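Local coordinates for malonyl coenzyme A-acyl carrier protein transacylase (Helicobacter pylori, PDB 2H1Y), which probably transfers the malonyl group from malonyl-CoA to the acyl carrier protein, the step that supplies malonyl units to fatty acid synthesis, at residues Lys52-Met55 with Lys56-Leu59; Ala75-Leu78 with Val79-Ala83. All blocks are in the same frame, centred on the assembly; numbering follows the deposited sequence.

Contact 1. Residues Lys52-Met55 with Lys56-Leu59; sequences KVDM and KKTL
Helix 55-60 starts at Met55, right after Asp54, and in its first turn Leu59 N donates to Met55 O at 3.1 Å. The side chain of Asp54 reaches forward to the same turn. With chi1 at 180° the carboxylate swings away from its own amide and OD2 meets the amide of Lys57. Lys57 N to Asp54 OD2 is 2.9 Å and fairly straight, with the amide above the carboxylate plane rather than in it. The side chain of Lys57 crosses that of Asp54 at about a right angle. Its ammonium stops short of a salt bridge, with NZ 4.3 Å from Asp54 OD1. Lys56 CB packs 3.2 Å from Asp54 OD2, while its NZ forms a salt bridge with Glu45 of helix 38-51. The negative carboxylate probably also suits the positive end of the helix dipole. Met55 and Leu59 are both buried, Met55 touching Ala47 and Leu59 touching Phe44 of helix 38-51. Just before this, Lys52, with positive phi, ends helix 38-51 in a Schellman motif. Met55 N also bonds to Ser48 OG of that helix. The short helix-to-helix link thus joins a Schellman stop to an aspartate N-cap.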
ATOM      1  N   LYS A  52     -11.680  -1.600  18.389  1.00 60.52           N
ATOM      2  CA  LYS A  52     -11.824  -2.155  19.735  1.00 60.86           C
ATOM      3  C   LYS A  52     -10.460  -2.584  20.233  1.00 60.87           C
ATOM      4  O   LYS A  52     -10.327  -3.634  20.860  1.00 61.30           O
ATOM      5  CB  LYS A  52     -12.794  -3.348  19.738  1.00 60.79           C
ATOM      6  CG  LYS A  52     -14.219  -3.021  20.159  1.00 62.25           C
ATOM      7  CD  LYS A  52     -15.114  -2.542  19.022  1.00 63.45           C
ATOM      8  CE  LYS A  52     -16.377  -1.869  19.585  1.00 65.09           C
ATOM      9  NZ  LYS A  52     -17.059  -0.954  18.613  1.00 66.17           N
ATOM     10  N   VAL A  53      -9.453  -1.775  19.898  1.00 60.76           N
ATOM     11  CA  VAL A  53      -8.071  -1.921  20.374  1.00 60.73           C
ATOM     12  C   VAL A  53      -7.543  -0.500  20.531  1.00 60.40           C
ATOM     13  O   VAL A  53      -8.039   0.398  19.857  1.00 60.17           O
ATOM     14  CB  VAL A  53      -7.159  -2.673  19.366  1.00 60.75           C
ATOM     15  CG1 VAL A  53      -5.899  -3.131  20.056  1.00 61.50           C
ATOM     16  CG2 VAL A  53      -7.859  -3.880  18.760  1.00 60.69           C
ATOM     17  N   ASP A  54      -6.576  -0.281  21.426  1.00 60.29           N
ATOM     18  CA  ASP A  54      -6.018   1.063  21.594  1.00 60.52           C
ATOM     19  C   ASP A  54      -5.051   1.294  20.455  1.00 60.17           C
ATOM     20  O   ASP A  54      -4.046   0.587  20.334  1.00 59.77           O
ATOM     21  CB  ASP A  54      -5.307   1.266  22.945  1.00 60.81           C
ATOM     22  CG  ASP A  54      -4.725   2.690  23.103  1.00 63.05           C
ATOM     23  OD1 ASP A  54      -4.738   3.240  24.235  1.00 66.30           O
ATOM     24  OD2 ASP A  54      -4.255   3.280  22.103  1.00 63.34           O
ATOM     25  N   MET A  55      -5.367   2.283  19.627  1.00 59.71           N
ATOM     26  CA  MET A  55      -4.581   2.571  18.443  1.00 59.62           C
ATOM     27  C   MET A  55      -3.444   3.561  18.691  1.00 59.78           C
ATOM     28  O   MET A  55      -2.472   3.596  17.928  1.00 59.88           O
ATOM     29  CB  MET A  55      -5.484   3.052  17.308  1.00 59.60           C
ATOM     30  CG  MET A  55      -6.327   1.956  16.695  1.00 59.42           C
ATOM     31  SD  MET A  55      -5.296   0.736  15.862  1.00 60.82           S
ATOM     32  CE  MET A  55      -5.411   1.234  14.150  1.00 59.85           C
ATOM     33  N   LYS A  56      -3.566   4.359  19.751  1.00 59.60           N
ATOM     34  CA  LYS A  56      -2.493   5.248  20.180  1.00 59.82           C
ATOM     35  C   LYS A  56      -1.273   4.412  20.530  1.00 59.45           C
ATOM     36  O   LYS A  56      -0.183   4.632  20.022  1.00 58.93           O
ATOM     37  CB  LYS A  56      -2.921   6.054  21.406  1.00 60.10           C
ATOM     38  CG  LYS A  56      -3.711   7.309  21.098  1.00 62.02           C
ATOM     39  CD  LYS A  56      -4.594   7.735  22.284  1.00 64.94           C
ATOM     40  CE  LYS A  56      -5.825   6.812  22.406  1.00 67.40           C
ATOM     41  NZ  LYS A  56      -7.034   7.472  23.002  1.00 66.07           N
ATOM     42  N   LYS A  57      -1.487   3.429  21.391  1.00 59.48           N
ATOM     43  CA  LYS A  57      -0.407   2.635  21.932  1.00 59.78           C
ATOM     44  C   LYS A  57       0.120   1.662  20.884  1.00 59.41           C
ATOM     45  O   LYS A  57       1.332   1.431  20.775  1.00 59.12           O
ATOM     46  CB  LYS A  57      -0.871   1.940  23.220  1.00 60.32           C
ATOM     47  CG  LYS A  57      -0.872   2.907  24.455  1.00 62.27           C
ATOM     48  CD  LYS A  57      -2.079   2.741  25.406  1.00 63.90           C
ATOM     49  CE  LYS A  57      -1.943   1.544  26.349  1.00 64.88           C
ATOM     50  NZ  LYS A  57      -2.022   0.229  25.618  1.00 66.36           N
ATOM     51  N   THR A  58      -0.793   1.136  20.073  1.00 58.90           N
ATOM     52  CA  THR A  58      -0.419   0.242  18.986  1.00 58.34           C
ATOM     53  C   THR A  58       0.476   0.919  17.946  1.00 58.09           C
ATOM     54  O   THR A  58       1.328   0.267  17.362  1.00 57.82           O
ATOM     55  CB  THR A  58      -1.649  -0.404  18.337  1.00 58.30           C
ATOM     56  OG1 THR A  58      -2.540  -0.828  19.378  1.00 59.03           O
ATOM     57  CG2 THR A  58      -1.250  -1.620  17.501  1.00 57.09           C
ATOM     58  N   LEU A  59       0.315   2.223  17.741  1.00 58.03           N
ATOM     59  CA  LEU A  59       1.197   2.925  16.811  1.00 58.21           C
ATOM     60  C   LEU A  59       2.436   3.576  17.427  1.00 58.94           C
ATOM     61  O   LEU A  59       3.436   3.765  16.734  1.00 58.55           O
ATOM     62  CB  LEU A  59       0.427   3.932  15.938  1.00 57.67           C
ATOM     63  CG  LEU A  59      -0.838   3.511  15.171  1.00 56.25           C
ATOM     64  CD1 LEU A  59      -0.978   4.330  13.918  1.00 54.68           C
ATOM     65  CD2 LEU A  59      -0.880   2.040  14.833  1.00 53.74           C
TER

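Contact 2. Residues Ala75-Leu78 with Val79-Ala83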
ATOM      1  N   ALA A  75      -3.320   0.309  10.364  1.00 42.76           N
ATOM      2  CA  ALA A  75      -2.491   1.388  10.915  1.00 42.14           C
ATOM      3  C   ALA A  75      -1.983   2.275   9.782  1.00 41.99           C
ATOM      4  O   ALA A  75      -2.039   3.516   9.860  1.00 41.60           O
ATOM      5  CB  ALA A  75      -1.330   0.821  11.694  1.00 42.67           C
ATOM      6  N   ILE A  76      -1.489   1.631   8.720  1.00 41.23           N
ATOM      7  CA  ILE A  76      -1.028   2.357   7.541  1.00 40.49           C
ATOM      8  C   ILE A  76      -2.219   3.145   6.988  1.00 40.83           C
ATOM      9  O   ILE A  76      -2.118   4.354   6.758  1.00 40.64           O
ATOM     10  CB  ILE A  76      -0.390   1.412   6.500  1.00 40.09           C
ATOM     11  CG1 ILE A  76       0.831   0.725   7.103  1.00 38.69           C
ATOM     12  CG2 ILE A  76      -0.004   2.170   5.241  1.00 39.36           C
ATOM     13  CD1 ILE A  76       1.389  -0.409   6.289  1.00 36.36           C
ATOM     14  N   TYR A  77      -3.372   2.488   6.827  1.00 40.92           N
ATOM     15  CA  TYR A  77      -4.542   3.250   6.365  1.00 41.14           C
ATOM     16  C   TYR A  77      -4.776   4.485   7.237  1.00 40.79           C
ATOM     17  O   TYR A  77      -5.063   5.574   6.725  1.00 40.65           O
ATOM     18  CB  TYR A  77      -5.814   2.401   6.288  1.00 41.41           C
ATOM     19  CG  TYR A  77      -7.088   3.231   6.065  1.00 42.69           C
ATOM     20  CD1 TYR A  77      -7.357   3.848   4.829  1.00 41.34           C
ATOM     21  CD2 TYR A  77      -8.009   3.414   7.102  1.00 42.03           C
ATOM     22  CE1 TYR A  77      -8.510   4.612   4.642  1.00 40.96           C
ATOM     23  CE2 TYR A  77      -9.158   4.165   6.927  1.00 41.52           C
ATOM     24  CZ  TYR A  77      -9.407   4.766   5.706  1.00 42.91           C
ATOM     25  OH  TYR A  77     -10.576   5.493   5.566  1.00 43.26           O
ATOM     26  N   LEU A  78      -4.638   4.311   8.547  1.00 40.40           N
ATOM     27  CA  LEU A  78      -4.943   5.379   9.490  1.00 40.50           C
ATOM     28  C   LEU A  78      -4.125   6.635   9.228  1.00 40.41           C
ATOM     29  O   LEU A  78      -4.668   7.728   9.070  1.00 40.53           O
ATOM     30  CB  LEU A  78      -4.679   4.892  10.896  1.00 40.77           C
ATOM     31  CG  LEU A  78      -5.581   5.324  12.035  1.00 40.66           C
ATOM     32  CD1 LEU A  78      -4.819   5.009  13.312  1.00 37.64           C
ATOM     33  CD2 LEU A  78      -6.014   6.816  11.948  1.00 38.78           C
ATOM     34  N   VAL A  79      -2.811   6.485   9.178  1.00 40.52           N
ATOM     35  CA  VAL A  79      -1.952   7.629   8.929  1.00 40.23           C
ATOM     36  C   VAL A  79      -2.196   8.217   7.510  1.00 40.90           C
ATOM     37  O   VAL A  79      -2.314   9.447   7.349  1.00 41.46           O
ATOM     38  CB  VAL A  79      -0.484   7.282   9.222  1.00 40.38           C
ATOM     39  CG1 VAL A  79       0.445   8.470   8.939  1.00 38.83           C
ATOM     40  CG2 VAL A  79      -0.341   6.762  10.685  1.00 40.18           C
ATOM     41  N   SER A  80      -2.316   7.363   6.494  1.00 40.62           N
ATOM     42  CA  SER A  80      -2.692   7.857   5.158  1.00 41.08           C
ATOM     43  C   SER A  80      -3.955   8.727   5.197  1.00 41.15           C
ATOM     44  O   SER A  80      -3.975   9.822   4.626  1.00 40.75           O
ATOM     45  CB  SER A  80      -2.885   6.709   4.183  1.00 40.77           C
ATOM     46  OG  SER A  80      -1.649   6.105   3.874  1.00 43.22           O
ATOM     47  N   TYR A  81      -4.985   8.241   5.901  1.00 41.53           N
ATOM     48  CA  TYR A  81      -6.272   8.945   6.024  1.00 41.50           C
ATOM     49  C   TYR A  81      -6.056  10.308   6.634  1.00 41.47           C
ATOM     50  O   TYR A  81      -6.533  11.298   6.101  1.00 41.31           O
ATOM     51  CB  TYR A  81      -7.280   8.145   6.865  1.00 41.10           C
ATOM     52  CG  TYR A  81      -8.672   8.726   6.841  1.00 41.69           C
ATOM     53  CD1 TYR A  81      -9.075   9.658   7.806  1.00 42.11           C
ATOM     54  CD2 TYR A  81      -9.598   8.357   5.844  1.00 41.96           C
ATOM     55  CE1 TYR A  81     -10.330  10.207   7.789  1.00 42.22           C
ATOM     56  CE2 TYR A  81     -10.883   8.904   5.813  1.00 40.52           C
ATOM     57  CZ  TYR A  81     -11.240   9.832   6.795  1.00 42.86           C
ATOM     58  OH  TYR A  81     -12.500  10.404   6.813  1.00 43.32           O
ATOM     59  N   ILE A  82      -5.322  10.343   7.750  1.00 41.92           N
ATOM     60  CA  ILE A  82      -5.064  11.587   8.480  1.00 42.53           C
ATOM     61  C   ILE A  82      -4.253  12.572   7.636  1.00 42.73           C
ATOM     62  O   ILE A  82      -4.633  13.741   7.498  1.00 42.67           O
ATOM     63  CB  ILE A  82      -4.391  11.343   9.869  1.00 42.30           C
ATOM     64  CG1 ILE A  82      -5.362  10.614  10.793  1.00 42.77           C
ATOM     65  CG2 ILE A  82      -3.951  12.654  10.480  1.00 41.94           C
ATOM     66  CD1 ILE A  82      -4.760  10.096  12.058  1.00 43.09           C
ATOM     67  N   ALA A  83      -3.154  12.087   7.066  1.00 43.34           N
ATOM     68  CA  ALA A  83      -2.382  12.859   6.091  1.00 44.05           C
ATOM     69  C   ALA A  83      -3.291  13.510   5.054  1.00 44.62           C
ATOM     70  O   ALA A  83      -3.137  14.700   4.756  1.00 44.63           O
ATOM     71  CB  ALA A  83      -1.360  11.977   5.404  1.00 43.85           C
TER
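Tyr77 and Tyr81 lie side by side on one flank of a continuous helix, one turn apart and pointing the same way. Four i to i+4 backbone bonds join Ala75-Leu78 to Val79-Ala83. Tyr81 N to Tyr77 O is the shortest of these four, at 2.8 Å. Matching chi1 values of 169° and -171° send the two rings out along the same flank. Their planes meet obliquely at 53°, with centroids 5.6 Å apart. Tyr81 CB sits over one face of the Tyr77 ring, toward its rim. The phenol end makes the closer approach: Tyr77 OH is 3.0 Å from Tyr81 CD2 and meets that ring obliquely, with Tyr77 CZ 3.6 Å from the same Tyr81 CD2. Tyr77 OH is hydrogen-bonded to Ser112 OG, which ties down the buried end of the ring.

Leu78 and Ile82 form a second side-by-side pair, with Leu78 CD2 3.5 Å from Ile82 CD1. Ile82 CG1 also rests 3.4 Å from Leu78 O. These two pairs are the tight part of the contact. Ile76 and Ser80 pair more loosely, their side chains coming no nearer than 4.5 Å between CG2 and OG. Ser80 OG instead bonds to Leu283 O, at the end of strand 279-283. Tyr81 is partly exposed, although its ring meets that of Phe119 and it packs on Leu43; the other residues that touch are buried.

Helix 69-90 is thus enclosed on several sides. Tyr77 and Leu78 reach Phe119 of helix 119-137, Ile82 packs on Ala40 and Leu43 of helix 38-51, helix 55-60 covers Ala75, Leu78 and Val79, and Ser80 joins the helix to the central mixed sheet.

Contact 1 caps a short helix, and contact 2 lies in the long helix that follows it. Their centres are about 13 Å apart, yet they touch through apolar side chains. Leu59 is the main bridge. Its CD2 lies 3.4 Å from Ala75 CB, and its CD1 is 3.9 Å from Leu78 CD1 and 4.1 Å from Val79 CG2. Met55 CE also lies 3.9 Å from Leu78 CD1. Contact 2 is nearer the probable active site. Ile76 touches Ser24 of the GQGSQ loop, a loop that in this family probably helps form the oxyanion hole. Tyr77 bonds to Ser112 of helix 105-116, which begins within the GHSLG motif of the probable nucleophile.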